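Putative protein-disulfide isomerase (Pseudomonas syringae pv. tomato, PDB 3GN3) is of unknown function but, as a putative protein-disulfide isomerase of the DsbA family, probably acts on thiols or disulfides of protein substrates. Local coordinates at residues A[7-12]-A[52-57]; A[22-27]-A[64-69]; A[31-36]-A[89-94]; A[38-41]-A[47-50]; A[74-79]-A[123-128]. All coordinates share one frame; numbering follows the deposited sequence.

Interactions 1 and 4 both use strand 48-54 and lie at one edge of the sheet: the first adds the edge strand 10-12 by a backbone bond and apolar contacts, the second lays helix 36-43 against it with methyl groups alone. Interaction 2 is likewise buried, but beside its apolar face it holds a carboxylate bonded within its own turn. It touches interaction 1 through Gln55, which bonds to Leu22, and interaction 3 through Arg94, which bonds to Thr25. Interactions 3 and 5 lie nearer the surface: interaction 3 sets two phenylalanines on an alanine between helices 27-33 and 79-92, and interaction 5 joins two loops of the helical part through leucines.

Interaction 1: A[7-12]-A[52-57]; sequences DALSWG and IRLQSQ
Trp11 swings its indole anti to its own carbonyl carbon (chi1 -67°), and Ile52 places CG1 likewise (chi1 -59°), with the chain then extended to CD1. With these torsions the two side chains cross at a slant, Trp11 CZ3 lying 3.7 Å from Ile52 CD1. The same methyl also touches Trp11 CH2, so it sits obliquely by the CZ3-CH2 bond of the six-membered ring. Helix 79-92 also holds the indole: Glu81 accepts a hydrogen bond from NE1, and Lys80 makes a cation-pi contact with the ring.

Leu9 points its CB at Ile52. This atom is 4.1 Å from Ile52 CB, and is closer still, at 3.5 Å, to the Ile52 carbonyl oxygen. Further out, Leu9 CD2 reaches Leu54 CD1 at 4.3 Å, a looser contact. Met87 of helix 79-92 packs on all three aliphatic side chains, Leu9, Ile52 and Leu54.

One backbone bond sews the segments together: Ile52 N donates to Leu9 O at 3.0 Å, in the carbonyl plane, with an N-H...O angle of 150°. Leu9 sits at the centre of an inverse gamma turn, closed by a weak bond from Ser10 N to Ala8 O, just before strand 10-12 sets off. The ladder continues with backbone bonding between Trp11 and Val50. A short strand running antiparallel to strand 48-54 at the edge of a mixed sheet, in strand order 1-3-2-4-5, fits the thioredoxin fold as found in the DsbA family.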
# COMPACT_ATOMS: atom_id res chain seq x y z
N ASP A 7 -12.84 -12.77 -10.39
CA ASP A 7 -13.50 -13.94 -9.81
C ASP A 7 -13.45 -15.27 -10.59
O ASP A 7 -14.33 -16.10 -10.41
CB ASP A 7 -14.94 -13.59 -9.36
CG ASP A 7 -15.87 -13.16 -10.52
OD1 ASP A 7 -17.03 -12.78 -10.22
OD2 ASP A 7 -15.47 -13.20 -11.72
N ALA A 8 -12.43 -15.49 -11.40
CA ALA A 8 -12.29 -16.81 -12.02
C ALA A 8 -12.02 -17.85 -10.93
O ALA A 8 -12.79 -18.82 -10.77
CB ALA A 8 -11.19 -16.84 -13.10
N LEU A 9 -10.97 -17.62 -10.15
CA LEU A 9 -10.49 -18.61 -9.19
C LEU A 9 -11.29 -18.49 -7.90
O LEU A 9 -10.77 -18.09 -6.87
CB LEU A 9 -9.00 -18.41 -8.96
CG LEU A 9 -8.05 -19.04 -9.98
CD1 LEU A 9 -8.64 -19.12 -11.37
CD2 LEU A 9 -6.70 -18.36 -9.99
N SER A 10 -12.57 -18.84 -7.99
CA SER A 10 -13.52 -18.58 -6.93
C SER A 10 -14.43 -19.79 -6.65
O SER A 10 -14.89 -20.44 -7.58
CB SER A 10 -14.36 -17.37 -7.31
OG SER A 10 -15.07 -16.88 -6.20
N TRP A 11 -14.68 -20.10 -5.38
CA TRP A 11 -15.50 -21.24 -5.00
C TRP A 11 -16.34 -20.87 -3.78
O TRP A 11 -15.93 -20.06 -2.95
CB TRP A 11 -14.66 -22.48 -4.65
CG TRP A 11 -13.90 -23.10 -5.79
CD1 TRP A 11 -14.29 -24.17 -6.54
CD2 TRP A 11 -12.61 -22.72 -6.27
NE1 TRP A 11 -13.32 -24.47 -7.48
CE2 TRP A 11 -12.28 -23.60 -7.34
CE3 TRP A 11 -11.69 -21.71 -5.92
CZ2 TRP A 11 -11.08 -23.50 -8.06
CZ3 TRP A 11 -10.48 -21.61 -6.64
CH2 TRP A 11 -10.19 -22.51 -7.70
N GLY A 12 -17.51 -21.49 -3.68
CA GLY A 12 -18.43 -21.21 -2.60
C GLY A 12 -19.22 -20.01 -3.02
O GLY A 12 -18.90 -19.37 -4.01
N ILE A 52 -8.66 -17.65 -4.78
CA ILE A 52 -7.22 -17.65 -4.95
C ILE A 52 -6.75 -16.43 -5.78
O ILE A 52 -7.33 -16.12 -6.83
CB ILE A 52 -6.76 -18.96 -5.60
CG1 ILE A 52 -7.17 -20.15 -4.73
CG2 ILE A 52 -5.23 -18.95 -5.84
CD1 ILE A 52 -6.99 -21.52 -5.37
N ARG A 53 -5.72 -15.74 -5.29
CA ARG A 53 -5.02 -14.74 -6.10
C ARG A 53 -3.59 -15.22 -6.21
O ARG A 53 -3.06 -15.81 -5.27
CB ARG A 53 -5.02 -13.34 -5.49
CG ARG A 53 -6.25 -12.92 -4.71
CD ARG A 53 -7.51 -13.13 -5.50
NE ARG A 53 -8.59 -12.24 -5.12
CZ ARG A 53 -9.71 -12.13 -5.84
NH1 ARG A 53 -9.84 -12.87 -6.93
NH2 ARG A 53 -10.67 -11.28 -5.48
N LEU A 54 -2.98 -14.97 -7.36
CA LEU A 54 -1.65 -15.49 -7.61
C LEU A 54 -0.58 -14.45 -7.26
O LEU A 54 -0.55 -13.35 -7.80
CB LEU A 54 -1.56 -15.97 -9.06
CG LEU A 54 -2.60 -17.06 -9.38
CD1 LEU A 54 -2.66 -17.33 -10.85
CD2 LEU A 54 -2.36 -18.36 -8.59
N GLN A 55 0.26 -14.81 -6.29
CA GLN A 55 1.32 -13.93 -5.81
C GLN A 55 2.61 -14.44 -6.39
O GLN A 55 3.26 -15.32 -5.79
CB GLN A 55 1.37 -13.98 -4.27
CG GLN A 55 2.59 -13.30 -3.61
CD GLN A 55 2.47 -11.79 -3.57
OE1 GLN A 55 1.60 -11.21 -4.23
NE2 GLN A 55 3.32 -11.14 -2.79
N SER A 56 2.99 -13.93 -7.55
CA SER A 56 4.22 -14.35 -8.21
C SER A 56 5.47 -13.79 -7.49
O SER A 56 5.62 -12.58 -7.39
CB SER A 56 4.17 -13.90 -9.66
OG SER A 56 5.27 -14.39 -10.39
N GLN A 57 6.34 -14.64 -6.96
CA GLN A 57 7.52 -14.17 -6.23
C GLN A 57 8.77 -14.20 -7.12
O GLN A 57 9.14 -15.27 -7.63
CB GLN A 57 7.77 -15.01 -4.97
CG GLN A 57 6.56 -15.21 -4.04
CD GLN A 57 6.25 -14.00 -3.17
OE1 GLN A 57 6.31 -12.86 -3.63
NE2 GLN A 57 5.91 -14.25 -1.92

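Interaction 2: A[22-27]-A[64-69]; sequences LEPTCP and GVIVRC
Pro24 and Thr25 are the inner residues of a type I turn running from Glu23 to Cys26, closed by Cys26 N bonding to Glu23 O at 3.0 Å, and it is this turn that faces helix 63-73. The helix offers the stretch from Ile66 to Val67, with 7.3 Å between the CA atoms of Pro24 and Val67. Cys26, the last residue of the turn, is also the N-cap of helix 27-33.

The proline ring spans two helix side chains. Its CB meets Ile66 CG2 at 3.9 Å, the two side chains sliding past each other in opposite directions. Its CG meets Val67 CG2 at 4.0 Å, here with the side chains crossing at about a right angle. Thr25 CG2 lies 3.6 Å from Ile66 CD1: a chi1 of 60° sets OG1 between backbone N and carbonyl carbon, within reach of Glu23, and leaves CG2 to face the helix.

That hydroxyl and the Thr25 backbone N both donate to Glu23 OE2, at 2.7 Å from OG1, and they come from opposite faces of the carboxylate plane. The N-H arrives on the anti side, tilted out of that plane, with an N-H...O angle of 159°. Thr25 OG1 also bonds to His60, while Glu23 OE1 is held by Ser63 OG and Gln57 N.

Only carbons meet the helix, while the buried Glu23 carboxylate, with four bonds, probably stiffens the turn presenting Cys26, placed where thioredoxin-fold proteins carry the first cysteine of their CXXC motif; here the fourth position is Ser29.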
# COMPACT_ATOMS: atom_id res chain seq x y z
N LEU A 22 -1.36 -16.83 -3.19
CA LEU A 22 -0.52 -18.01 -3.25
C LEU A 22 0.55 -17.88 -4.33
O LEU A 22 0.27 -17.44 -5.45
CB LEU A 22 -1.36 -19.27 -3.47
CG LEU A 22 -2.46 -19.66 -2.46
CD1 LEU A 22 -3.42 -20.70 -3.08
CD2 LEU A 22 -1.86 -20.17 -1.12
N GLU A 23 1.78 -18.24 -3.98
CA GLU A 23 2.83 -18.48 -4.96
C GLU A 23 2.83 -19.99 -5.22
O GLU A 23 3.08 -20.78 -4.30
CB GLU A 23 4.19 -17.96 -4.44
CG GLU A 23 5.45 -18.62 -5.03
CD GLU A 23 5.58 -18.49 -6.55
OE1 GLU A 23 5.56 -17.34 -7.07
OE2 GLU A 23 5.72 -19.54 -7.22
N PRO A 24 2.54 -20.40 -6.47
CA PRO A 24 2.34 -21.83 -6.80
C PRO A 24 3.49 -22.78 -6.45
O PRO A 24 3.25 -23.98 -6.27
CB PRO A 24 2.12 -21.83 -8.32
CG PRO A 24 1.84 -20.38 -8.68
CD PRO A 24 2.55 -19.55 -7.67
N THR A 25 4.71 -22.26 -6.36
CA THR A 25 5.86 -23.10 -6.01
C THR A 25 6.44 -22.80 -4.63
O THR A 25 7.59 -23.15 -4.34
CB THR A 25 7.02 -22.99 -7.06
OG1 THR A 25 7.48 -21.64 -7.14
CG2 THR A 25 6.56 -23.45 -8.42
N CYS A 26 5.65 -22.16 -3.77
CA CYS A 26 6.12 -21.82 -2.43
C CYS A 26 5.64 -22.87 -1.43
O CYS A 26 4.46 -23.21 -1.41
CB CYS A 26 5.66 -20.41 -2.06
SG CYS A 26 5.33 -20.08 -0.29
N PRO A 27 6.55 -23.40 -0.60
CA PRO A 27 6.19 -24.52 0.30
C PRO A 27 5.01 -24.21 1.24
O PRO A 27 4.12 -25.06 1.43
CB PRO A 27 7.48 -24.77 1.11
CG PRO A 27 8.32 -23.55 0.92
CD PRO A 27 7.95 -22.97 -0.43
N GLY A 64 6.76 -16.74 -13.20
CA GLY A 64 6.04 -16.10 -14.31
C GLY A 64 5.51 -17.07 -15.35
O GLY A 64 4.38 -16.92 -15.84
N VAL A 65 6.32 -18.08 -15.68
CA VAL A 65 5.92 -19.12 -16.61
C VAL A 65 4.75 -19.88 -15.98
O VAL A 65 3.67 -20.01 -16.58
CB VAL A 65 7.06 -20.12 -16.89
CG1 VAL A 65 6.57 -21.26 -17.78
CG2 VAL A 65 8.25 -19.43 -17.49
N ILE A 66 4.96 -20.35 -14.75
CA ILE A 66 3.98 -21.16 -14.03
C ILE A 66 2.67 -20.42 -13.78
O ILE A 66 1.60 -20.97 -14.01
CB ILE A 66 4.58 -21.76 -12.74
CG1 ILE A 66 5.71 -22.73 -13.10
CG2 ILE A 66 3.48 -22.45 -11.90
CD1 ILE A 66 6.66 -23.06 -11.96
N VAL A 67 2.75 -19.17 -13.35
CA VAL A 67 1.53 -18.37 -13.14
C VAL A 67 0.74 -18.22 -14.45
O VAL A 67 -0.49 -18.36 -14.46
CB VAL A 67 1.81 -16.97 -12.48
CG1 VAL A 67 0.58 -16.06 -12.53
CG2 VAL A 67 2.29 -17.13 -11.04
N ARG A 68 1.46 -17.94 -15.55
CA ARG A 68 0.82 -17.85 -16.87
C ARG A 68 0.10 -19.17 -17.24
O ARG A 68 -1.05 -19.14 -17.70
CB ARG A 68 1.84 -17.42 -17.95
CG ARG A 68 1.20 -16.90 -19.24
CD ARG A 68 2.24 -16.44 -20.28
NE ARG A 68 1.64 -16.22 -21.60
CZ ARG A 68 1.02 -15.11 -21.98
NH1 ARG A 68 0.90 -14.08 -21.16
NH2 ARG A 68 0.48 -15.02 -23.20
N CYS A 69 0.75 -20.31 -17.00
CA CYS A 69 0.11 -21.62 -17.19
C CYS A 69 -1.18 -21.77 -16.43
O CYS A 69 -2.17 -22.33 -16.96
CB CYS A 69 1.03 -22.73 -16.74
SG CYS A 69 2.42 -22.92 -17.84

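Interaction 3: A[31-36]-A[89-94]; sequences KAFFKL and AVASHR
Phe33, at the end of helix 27-33, and Phe34 next to it belong to the helix that starts from Cys26 in this thioredoxin-like fold and its immediate exit, and they meet Ala91 near the end of helix 79-92 in the inserted helical part. Ala91 CB is what both rings touch. It lies 3.7 Å from Phe34 CE2, and CZ of the same ring is almost as near. Phe33 CD2 approaches it from the other ring at 4.1 Å, and the methyl stands obliquely to both rings.

The two phenylalanines take different rotamers, Phe33 with CG anti to its backbone N (chi1 172°) and Phe34 with CG anti to its carbonyl carbon (chi1 -73°). That brings Phe33 CD2 over the centre of the Phe34 ring, 4.1 Å above its plane. Ser92 OG comes to the edge of Phe34, 3.9 Å from CZ, but its hydrogen bond is with Thr88 O.

Just beyond, His93 folds back: ND1 donates to Ala89 O at 3.2 Å, lying in the carbonyl plane, and His93 N shares the same oxygen. The imidazole also stacks with Tyr122.

With no hydrogen bond between them, these two segments meet by van der Waals contact alone. Ser92 OG and His93 ND1 bond back to carbonyls of their own helix. Phe34 is exposed, so this apolar contact lies at the rim rather than in the core.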
# COMPACT_ATOMS: atom_id res chain seq x y z
N LYS A 31 1.14 -25.89 1.28
CA LYS A 31 0.51 -26.29 2.52
C LYS A 31 -0.89 -25.64 2.67
O LYS A 31 -1.88 -26.35 2.90
CB LYS A 31 1.44 -25.92 3.67
CG LYS A 31 1.19 -26.60 4.97
CD LYS A 31 2.55 -26.94 5.60
CE LYS A 31 2.56 -26.74 7.11
NZ LYS A 31 2.63 -25.26 7.45
N ALA A 32 -0.99 -24.32 2.52
CA ALA A 32 -2.30 -23.66 2.60
C ALA A 32 -3.23 -24.10 1.47
O ALA A 32 -4.45 -24.24 1.66
CB ALA A 32 -2.16 -22.13 2.64
N PHE A 33 -2.65 -24.32 0.29
CA PHE A 33 -3.43 -24.69 -0.89
C PHE A 33 -4.19 -26.00 -0.64
O PHE A 33 -5.41 -26.07 -0.82
CB PHE A 33 -2.53 -24.81 -2.12
CG PHE A 33 -3.22 -25.37 -3.33
CD1 PHE A 33 -4.15 -24.62 -4.03
CD2 PHE A 33 -2.95 -26.68 -3.75
CE1 PHE A 33 -4.80 -25.14 -5.15
CE2 PHE A 33 -3.59 -27.22 -4.88
CZ PHE A 33 -4.52 -26.45 -5.58
N PHE A 34 -3.45 -27.02 -0.22
CA PHE A 34 -4.04 -28.30 0.17
C PHE A 34 -5.01 -28.27 1.37
O PHE A 34 -5.54 -29.31 1.74
CB PHE A 34 -2.95 -29.37 0.37
CG PHE A 34 -2.33 -29.85 -0.92
CD1 PHE A 34 -3.12 -30.41 -1.94
CD2 PHE A 34 -0.96 -29.78 -1.12
CE1 PHE A 34 -2.55 -30.86 -3.14
CE2 PHE A 34 -0.38 -30.23 -2.32
CZ PHE A 34 -1.18 -30.78 -3.33
N LYS A 35 -5.26 -27.10 1.96
CA LYS A 35 -6.24 -27.01 3.04
C LYS A 35 -7.52 -26.30 2.60
O LYS A 35 -8.48 -26.21 3.37
CB LYS A 35 -5.66 -26.29 4.26
CG LYS A 35 -4.59 -27.09 5.02
CD LYS A 35 -4.29 -26.45 6.38
CE LYS A 35 -2.97 -26.94 6.92
NZ LYS A 35 -2.56 -26.22 8.16
N LEU A 36 -7.55 -25.82 1.36
CA LEU A 36 -8.70 -25.03 0.95
C LEU A 36 -9.98 -25.85 0.75
O LEU A 36 -11.09 -25.34 0.97
CB LEU A 36 -8.38 -24.14 -0.26
CG LEU A 36 -7.30 -23.06 -0.03
CD1 LEU A 36 -6.90 -22.44 -1.37
CD2 LEU A 36 -7.75 -21.98 0.98
N ALA A 89 -0.92 -29.99 -9.74
CA ALA A 89 0.23 -30.68 -10.35
C ALA A 89 1.56 -30.03 -9.94
O ALA A 89 2.54 -30.74 -9.62
CB ALA A 89 0.09 -30.77 -11.87
N VAL A 90 1.59 -28.70 -9.93
CA VAL A 90 2.79 -27.96 -9.49
C VAL A 90 3.03 -28.21 -8.00
O VAL A 90 4.13 -28.61 -7.60
CB VAL A 90 2.70 -26.43 -9.83
CG1 VAL A 90 3.85 -25.65 -9.21
CG2 VAL A 90 2.68 -26.21 -11.34
N ALA A 91 1.99 -28.01 -7.19
CA ALA A 91 2.05 -28.24 -5.75
C ALA A 91 2.60 -29.62 -5.37
O ALA A 91 3.51 -29.71 -4.54
CB ALA A 91 0.69 -28.00 -5.12
N SER A 92 2.06 -30.69 -5.98
CA SER A 92 2.52 -32.07 -5.75
C SER A 92 3.97 -32.33 -6.11
O SER A 92 4.62 -33.17 -5.50
CB SER A 92 1.69 -33.05 -6.55
OG SER A 92 0.33 -32.86 -6.27
N HIS A 93 4.47 -31.63 -7.13
CA HIS A 93 5.86 -31.77 -7.55
C HIS A 93 6.59 -30.43 -7.39
O HIS A 93 7.34 -30.01 -8.27
CB HIS A 93 5.91 -32.22 -9.01
CG HIS A 93 5.21 -33.52 -9.27
ND1 HIS A 93 3.88 -33.60 -9.61
CD2 HIS A 93 5.67 -34.80 -9.25
CE1 HIS A 93 3.55 -34.87 -9.79
NE2 HIS A 93 4.62 -35.61 -9.58
N ARG A 94 6.34 -29.77 -6.26
CA ARG A 94 6.81 -28.41 -6.03
C ARG A 94 8.29 -28.27 -6.31
O ARG A 94 8.73 -27.41 -7.10
CB ARG A 94 6.49 -27.97 -4.60
CG ARG A 94 6.58 -26.48 -4.43
CD ARG A 94 6.79 -26.09 -3.00
NE ARG A 94 8.01 -26.68 -2.46
CZ ARG A 94 9.23 -26.22 -2.67
NH1 ARG A 94 9.43 -25.14 -3.41
NH2 ARG A 94 10.26 -26.84 -2.14

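Interaction 4: A[38-41]-A[47-50]; sequences DLLA and NVTV
Val50 CG2 is the bump that the helix receives, fitting the notch between two successive leucines of helix 36-43. Leu39 CD2 touches it at 3.7 Å from one side, and Leu40 CD1 touches it at 3.7 Å as well. These two leucine methyls stand 5.9 Å apart, Leu39 CD2 to Leu40 CD1, and the valine methyl touches both.

The strand answers with a hollow of its own. Val48 and Val50, two residues apart and so on the same face, hold their CG2 methyls 4.3 Å from one another, and Leu40 CD1 settles over the pair, 3.9 Å from Val48 CG2. Thr49 between them turns to the other face of the sheet. All three leucine-valine pairs meet at a slant rather than end on.

The rotamers shape the fit. Leu40 holds CG anti to its backbone N (chi1 -159°), which carries the branch out from the helix flank and lets CD1 reach the strand although the side chain starts out beside it. In Val48, CG2 is wedged between backbone N and carbonyl carbon, and it is this methyl that meets the leucine.

Neighbours pack round the contact: Trp177 and Ile181 of helix 174-181 lie on Leu39, Ile181 also on Val48, Phe18 on Leu39 and Val50, and Trp11 on Leu40. The helix belongs to the crossover linking parallel strands 16-22 and 48-54. Within this contact four branched aliphatic side chains meet by dispersion and burial, with no hydrogen bond between the segments.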
# COMPACT_ATOMS: atom_id res chain seq x y z
N ASP A 38 -10.86 -28.58 2.66
CA ASP A 38 -11.36 -28.67 4.04
C ASP A 38 -11.99 -27.38 4.45
O ASP A 38 -13.07 -27.37 5.03
CB ASP A 38 -10.27 -28.91 5.08
CG ASP A 38 -9.38 -30.03 4.74
OD1 ASP A 38 -9.59 -30.66 3.67
OD2 ASP A 38 -8.44 -30.26 5.56
N LEU A 39 -11.29 -26.27 4.19
CA LEU A 39 -11.79 -24.99 4.62
C LEU A 39 -13.23 -24.76 4.14
O LEU A 39 -14.11 -24.42 4.94
CB LEU A 39 -10.86 -23.84 4.21
CG LEU A 39 -11.62 -22.60 4.67
CD1 LEU A 39 -11.33 -22.28 6.15
CD2 LEU A 39 -11.43 -21.43 3.78
N LEU A 40 -13.46 -24.95 2.85
CA LEU A 40 -14.78 -24.76 2.25
C LEU A 40 -15.83 -25.73 2.84
O LEU A 40 -16.94 -25.32 3.20
CB LEU A 40 -14.64 -24.93 0.75
CG LEU A 40 -15.69 -24.35 -0.18
CD1 LEU A 40 -15.82 -22.85 0.04
CD2 LEU A 40 -15.28 -24.68 -1.59
N ALA A 41 -15.45 -27.00 2.94
CA ALA A 41 -16.26 -28.04 3.59
C ALA A 41 -16.64 -27.67 5.04
O ALA A 41 -17.80 -27.73 5.42
CB ALA A 41 -15.52 -29.35 3.56
N ASN A 47 -21.75 -20.02 3.66
CA ASN A 47 -21.17 -18.98 4.52
C ASN A 47 -19.99 -18.17 3.94
O ASN A 47 -19.81 -16.99 4.27
CB ASN A 47 -20.72 -19.62 5.83
CG ASN A 47 -21.78 -20.50 6.41
OD1 ASN A 47 -22.86 -20.03 6.75
ND2 ASN A 47 -21.49 -21.80 6.51
N VAL A 48 -19.19 -18.81 3.09
CA VAL A 48 -17.98 -18.19 2.61
C VAL A 48 -17.84 -18.31 1.12
O VAL A 48 -18.43 -19.21 0.50
CB VAL A 48 -16.69 -18.78 3.26
CG1 VAL A 48 -16.74 -18.64 4.78
CG2 VAL A 48 -16.46 -20.22 2.85
N THR A 49 -17.07 -17.39 0.56
CA THR A 49 -16.49 -17.53 -0.77
C THR A 49 -14.97 -17.57 -0.61
O THR A 49 -14.39 -16.74 0.09
CB THR A 49 -16.96 -16.38 -1.70
OG1 THR A 49 -18.40 -16.34 -1.71
CG2 THR A 49 -16.47 -16.59 -3.13
N VAL A 50 -14.33 -18.56 -1.21
CA VAL A 50 -12.89 -18.68 -1.21
C VAL A 50 -12.36 -18.28 -2.58
O VAL A 50 -12.78 -18.83 -3.58
CB VAL A 50 -12.45 -20.13 -0.90
CG1 VAL A 50 -10.97 -20.30 -1.03
CG2 VAL A 50 -12.91 -20.55 0.50

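Interaction 5: A[74-79]-A[123-128]; sequences ATLEGG and SGLALA
Leu76 reaches across from the loop 74-79 to the loop 123-128, and it does so with its branch end. Leu76 CB stands back, 5.6 Å from Leu125 CD2, and serves as a stalk. Leu76 CG comes next, set anti to the carbonyl carbon (chi1 -54°), and is still 4.6 Å from Ala126 O. From there the chain runs on extended to CD1 (chi2 -177°), the atom that does most of the touching.

CD1 has three neighbours. Leu125 CD2 lies 3.9 Å away, with the two side chains slanted to each other. The backbone oxygen of Ala126 is equally near CD1, and Leu127 CD2 follows at 4.0 Å. The other branch, Leu76 CD2, meets Ala126 O at 4.0 Å, so both methyls straddle that carbonyl.

Leu76 opens a type I turn to Gly79, closed by Gly79 N bonding to Leu76 O at 3.2 Å, just before helix 79-92. On the other side, the backbone N atoms of Leu127 and Ala128 bond to Glu120 OE1, and Val86 packs on Leu125 and Leu127. Ala130 of helix 128-132 touches Leu76 as well.

The loop between helices 63-73 and 79-92 and the loop between helices 112-123 and 128-132 are thus joined by a single leucine plugged against a pair of leucines. No hydrogen bond links the segments, so the contact is van der Waals packing, mostly of leucine methyls, with the Ala126 carbonyl oxygen alongside, at a spot only partly buried.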
# COMPACT_ATOMS: atom_id res chain seq x y z
N ALA A 74 -7.21 -21.62 -16.87
CA ALA A 74 -8.51 -21.05 -16.54
C ALA A 74 -9.29 -20.66 -17.78
O ALA A 74 -10.46 -20.32 -17.65
CB ALA A 74 -8.38 -19.85 -15.62
N THR A 75 -8.65 -20.68 -18.95
CA THR A 75 -9.32 -20.31 -20.23
C THR A 75 -9.85 -21.51 -21.00
O THR A 75 -10.71 -21.34 -21.84
CB THR A 75 -8.44 -19.45 -21.21
OG1 THR A 75 -7.29 -20.20 -21.65
CG2 THR A 75 -8.00 -18.11 -20.57
N LEU A 76 -9.32 -22.71 -20.72
CA LEU A 76 -9.88 -23.98 -21.20
C LEU A 76 -11.35 -24.19 -20.78
O LEU A 76 -11.88 -23.43 -19.95
CB LEU A 76 -9.04 -25.12 -20.65
CG LEU A 76 -7.54 -25.04 -20.91
CD1 LEU A 76 -6.80 -26.28 -20.37
CD2 LEU A 76 -7.27 -24.85 -22.41
N GLU A 77 -12.00 -25.22 -21.33
CA GLU A 77 -13.42 -25.51 -20.99
C GLU A 77 -13.67 -25.75 -19.48
O GLU A 77 -14.69 -25.33 -18.94
CB GLU A 77 -13.99 -26.67 -21.82
N GLY A 78 -12.75 -26.44 -18.80
CA GLY A 78 -12.89 -26.68 -17.36
C GLY A 78 -12.64 -25.51 -16.41
O GLY A 78 -12.73 -25.69 -15.19
N GLY A 79 -12.33 -24.33 -16.95
CA GLY A 79 -12.05 -23.11 -16.17
C GLY A 79 -11.19 -23.27 -14.91
O GLY A 79 -10.04 -23.78 -14.94
N SER A 123 -0.53 -32.60 -15.12
CA SER A 123 -1.94 -32.23 -15.00
C SER A 123 -2.79 -32.97 -16.04
O SER A 123 -4.02 -32.97 -15.94
CB SER A 123 -2.13 -30.71 -15.14
OG SER A 123 -1.98 -30.28 -16.48
N GLY A 124 -2.14 -33.55 -17.05
CA GLY A 124 -2.84 -34.08 -18.22
C GLY A 124 -3.67 -33.06 -18.98
O GLY A 124 -4.72 -33.39 -19.54
N LEU A 125 -3.22 -31.80 -19.00
CA LEU A 125 -3.91 -30.77 -19.79
C LEU A 125 -3.00 -30.24 -20.90
O LEU A 125 -1.77 -30.23 -20.76
CB LEU A 125 -4.36 -29.61 -18.91
CG LEU A 125 -5.55 -29.76 -17.97
CD1 LEU A 125 -5.58 -28.57 -16.99
CD2 LEU A 125 -6.85 -29.85 -18.73
N ALA A 126 -3.61 -29.80 -21.99
CA ALA A 126 -2.87 -29.22 -23.10
C ALA A 126 -2.89 -27.71 -22.89
O ALA A 126 -3.96 -27.09 -22.87
CB ALA A 126 -3.52 -29.61 -24.42
N LEU A 127 -1.72 -27.11 -22.73
CA LEU A 127 -1.64 -25.71 -22.29
C LEU A 127 -0.95 -24.77 -23.27
O LEU A 127 -1.35 -23.59 -23.37
CB LEU A 127 -0.95 -25.62 -20.92
CG LEU A 127 -1.67 -26.31 -19.77
CD1 LEU A 127 -0.74 -26.45 -18.59
CD2 LEU A 127 -2.97 -25.59 -19.40
N ALA A 128 0.06 -25.29 -23.98
CA ALA A 128 0.88 -24.51 -24.91
C ALA A 128 0.07 -23.54 -25.74
O ALA A 128 0.34 -22.34 -25.74
CB ALA A 128 1.73 -25.42 -25.81